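Local coordinates for protein homospermidine synthase (Legionella pneumophila subsp. pneumophila str. Philadelphia 1, PDB 2PH5) that binds NAD through a Rossmann-type domain and probably makes the polyamine homospermidine, at residues F16-F21 against V43-A48. Numbering follows the deposited sequence.
With NAD (nicotinamide-adenine-dinucleotide), chain C.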
loop_
_atom_site.group_PDB
_atom_site.type_symbol
_atom_site.label_atom_id
_atom_site.label_comp_id
_atom_site.label_asym_id
_atom_site.label_seq_id
_atom_site.Cartn_x
_atom_site.Cartn_y
_atom_site.Cartn_z
ATOM N N PHE A 16 -12.987 12.653 38.739
ATOM C CA PHE A 16 -12.992 12.500 37.291
ATOM C C PHE A 16 -13.715 11.217 36.915
ATOM O O PHE A 16 -13.292 10.132 37.305
ATOM C CB PHE A 16 -11.562 12.434 36.753
ATOM C CG PHE A 16 -10.891 13.774 36.627
ATOM C CD1 PHE A 16 -9.721 14.053 37.329
ATOM C CD2 PHE A 16 -11.409 14.747 35.782
ATOM C CE1 PHE A 16 -9.079 15.283 37.186
ATOM C CE2 PHE A 16 -10.772 15.978 35.634
ATOM C CZ PHE A 16 -9.607 16.243 36.335
ATOM N N VAL A 17 -14.814 11.335 36.180
ATOM C CA VAL A 17 -15.534 10.147 35.741
ATOM C C VAL A 17 -15.200 9.944 34.267
ATOM O O VAL A 17 -15.603 10.735 33.417
ATOM C CB VAL A 17 -17.083 10.287 35.857
ATOM C CG1 VAL A 17 -17.756 9.046 35.262
ATOM C CG2 VAL A 17 -17.504 10.454 37.312
ATOM N N ILE A 18 -14.447 8.904 33.949
ATOM C CA ILE A 18 -14.137 8.681 32.554
ATOM C C ILE A 18 -14.859 7.442 32.038
ATOM O O ILE A 18 -14.686 6.340 32.567
ATOM C CB ILE A 18 -12.596 8.580 32.325
ATOM C CG1 ILE A 18 -12.317 7.710 31.098
ATOM C CG2 ILE A 18 -11.889 8.131 33.599
ATOM C CD1 ILE A 18 -10.864 7.412 30.880
ATOM N N LEU A 19 -15.710 7.626 31.032
ATOM C CA LEU A 19 -16.419 6.477 30.495
ATOM C C LEU A 19 -15.714 6.073 29.219
ATOM O O LEU A 19 -15.438 6.902 28.351
ATOM C CB LEU A 19 -17.901 6.773 30.224
ATOM C CG LEU A 19 -18.253 7.492 28.931
ATOM C CD1 LEU A 19 -19.738 7.353 28.648
ATOM C CD2 LEU A 19 -17.840 8.942 29.047
ATOM N N GLY A 20 -15.426 4.783 29.124
ATOM C CA GLY A 20 -14.703 4.256 27.989
ATOM C C GLY A 20 -13.273 4.083 28.462
ATOM O O GLY A 20 -12.798 4.888 29.262
ATOM N N PHE A 21 -12.590 3.039 28.004
ATOM C CA PHE A 21 -11.207 2.826 28.409
ATOM C C PHE A 21 -10.432 2.134 27.294
ATOM O O PHE A 21 -9.781 1.110 27.511
ATOM C CB PHE A 21 -11.141 1.992 29.695
ATOM C CG PHE A 21 -9.901 2.242 30.526
ATOM C CD1 PHE A 21 -9.568 3.534 30.929
ATOM C CD2 PHE A 21 -9.085 1.182 30.932
ATOM C CE1 PHE A 21 -8.438 3.770 31.731
ATOM C CE2 PHE A 21 -7.955 1.406 31.734
ATOM C CZ PHE A 21 -7.630 2.701 32.136
ATOM N N VAL A 43 -10.888 9.090 40.955
ATOM C CA VAL A 43 -11.069 8.705 39.568
ATOM C C VAL A 43 -11.881 7.415 39.505
ATOM O O VAL A 43 -11.722 6.532 40.339
ATOM C CB VAL A 43 -9.701 8.504 38.878
ATOM C CG1 VAL A 43 -9.889 8.351 37.376
ATOM C CG2 VAL A 43 -8.795 9.688 39.187
ATOM N N THR A 44 -12.769 7.330 38.525
ATOM C CA THR A 44 -13.620 6.157 38.328
ATOM C C THR A 44 -13.765 5.937 36.815
ATOM O O THR A 44 -13.890 6.900 36.056
ATOM C CB THR A 44 -15.016 6.361 38.999
ATOM O OG1 THR A 44 -15.931 5.370 38.519
ATOM C CG2 THR A 44 -15.566 7.743 38.701
ATOM N N ILE A 45 -13.718 4.673 36.392
ATOM C CA ILE A 45 -13.813 4.295 34.979
ATOM C C ILE A 45 -14.974 3.342 34.707
ATOM O O ILE A 45 -15.139 2.347 35.409
ATOM C CB ILE A 45 -12.544 3.559 34.508
ATOM C CG1 ILE A 45 -11.320 4.453 34.678
ATOM C CG2 ILE A 45 -12.704 3.098 33.060
ATOM C CD1 ILE A 45 -10.026 3.715 34.428
ATOM N N ILE A 46 -15.756 3.640 33.675
ATOM C CA ILE A 46 -16.884 2.806 33.285
ATOM C C ILE A 46 -16.682 2.459 31.821
ATOM O O ILE A 46 -16.530 3.360 30.996
ATOM C CB ILE A 46 -18.205 3.561 33.410
ATOM C CG1 ILE A 46 -18.295 4.192 34.797
ATOM C CG2 ILE A 46 -19.372 2.623 33.104
ATOM C CD1 ILE A 46 -19.576 4.927 35.056
ATOM N N ALA A 47 -16.677 1.167 31.500
ATOM C CA ALA A 47 -16.481 0.705 30.122
ATOM C C ALA A 47 -17.235 -0.603 29.883
ATOM O O ALA A 47 -17.488 -1.357 30.820
ATOM C CB ALA A 47 -14.999 0.517 29.848
ATOM N N ALA A 48 -17.581 -0.879 28.630
ATOM C CA ALA A 48 -18.331 -2.095 28.312
ATOM C C ALA A 48 -17.472 -3.347 28.179
ATOM O O ALA A 48 -17.910 -4.447 28.515
ATOM C CB ALA A 48 -19.130 -1.893 27.044
HETATM P PA NAD C . -11.871 2.393 21.498
HETATM O O1A NAD C . -12.860 1.642 20.648
HETATM O O2A NAD C . -10.482 1.867 21.585
HETATM O O5B NAD C . -12.431 2.562 23.010
HETATM C C5B NAD C . -13.768 2.996 23.242
HETATM C C4B NAD C . -14.212 2.475 24.622
HETATM O O4B NAD C . -15.550 2.892 24.783
HETATM C C3B NAD C . -14.193 0.950 24.765
HETATM O O3B NAD C . -13.413 0.568 25.902
HETATM C C2B NAD C . -15.639 0.573 24.919
HETATM O O2B NAD C . -15.885 -0.557 25.725
HETATM C C1B NAD C . -16.287 1.866 25.416
HETATM N N9A NAD C . -17.695 2.056 25.047
HETATM C C8A NAD C . -18.279 1.563 23.867
HETATM N N7A NAD C . -19.549 1.160 24.074
HETATM C C5A NAD C . -19.805 1.370 25.385
HETATM C C6A NAD C . -20.949 1.148 26.151
HETATM N N6A NAD C . -22.088 0.658 25.659
HETATM N N1A NAD C . -20.878 1.472 27.498
HETATM C C2A NAD C . -19.736 1.990 28.076
HETATM N N3A NAD C . -18.599 2.225 27.340
HETATM C C4A NAD C . -18.670 1.908 26.014
HETATM O O3 NAD C . -11.809 3.842 20.865
HETATM P PN NAD C . -11.047 5.190 21.283
HETATM O O1N NAD C . -10.379 5.706 20.064
HETATM O O2N NAD C . -10.215 4.896 22.503
HETATM O O5D NAD C . -12.389 5.968 21.606
HETATM C C5D NAD C . -12.491 7.306 22.026
HETATM C C4D NAD C . -12.832 8.085 20.773
HETATM O O4D NAD C . -11.909 9.129 20.620
HETATM C C3D NAD C . -13.761 8.110 19.576
HETATM O O3D NAD C . -14.989 8.754 19.880
HETATM C C2D NAD C . -12.928 8.864 18.554
HETATM O O2D NAD C . -13.688 9.463 17.543
HETATM C C1D NAD C . -12.130 9.836 19.414
HETATM N N1N NAD C . -10.769 10.183 18.941
HETATM C C2N NAD C . -10.440 11.493 18.677
HETATM C C3N NAD C . -9.123 11.771 18.252
HETATM C C7N NAD C . -8.672 13.160 17.958
HETATM O O7N NAD C . -7.368 13.329 17.568
HETATM N N7N NAD C . -9.458 14.209 18.082
HETATM C C4N NAD C . -8.157 10.726 18.099
HETATM C C5N NAD C . -8.539 9.396 18.376
HETATM C C6N NAD C . -9.826 9.115 18.795
#
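Ile18 and Ile45 are bridged partners in the parallel strands 16-19 and 43-47 of the first beta-alpha-beta unit of a Rossmann-type NAD domain, joined by helix 23-35 as the crossover. The strand axes run 17° from parallel. Four backbone hydrogen bonds hold the register: Thr44 N to Phe16 O, Ile18 N to Thr44 O, Ile46 N to Ile18 O and, shortest, Gly20 N to Ile46 O at 2.6 Å. CA-H...O contacts supplement them, as where Ile45 CA lies 3.3 Å from Ile18 O.

Packing is dense on the face of Phe16, Ile18, Val43 and Ile45, where helix 23-35 adds Ile32 and Phe33. Ile18 CG2 lies alongside Ile45 CG1 at 3.9 Å, and Ile45 CG2 meets Phe21 CD1 at 3.8 Å. Ile45 sets CG1 anti to its carbonyl carbon (chi1 -60°), which carries CD1 over one face of the Phe21 ring, but the modelled approach is too close for carbons and the CH-pi contact is doubtful. The Phe21 side chain also packs on Gln26 and Met29 of helix 23-35.

The face of Val17, Leu19, Thr44 and Ile46 meets more sparsely across this pair. Val17 and Thr44 lie side by side, CG2 to CG2 at 3.6 Å, and Thr44 is partly exposed, whereas the Leu19 side chain packs on Leu87 and Asp89 of strand 86-89.

At the C-terminal ends of the strands the two segments reach the adenosine half of NAD. The positive phi of Gly20 suits a residue without CB, and NAD O4B sits 3.6 Å from its CA. Two weak hydrogen bonds reach the adenine ribose, Phe21 N to O3B and Ala48 N to O2B, the latter at 3.4 Å.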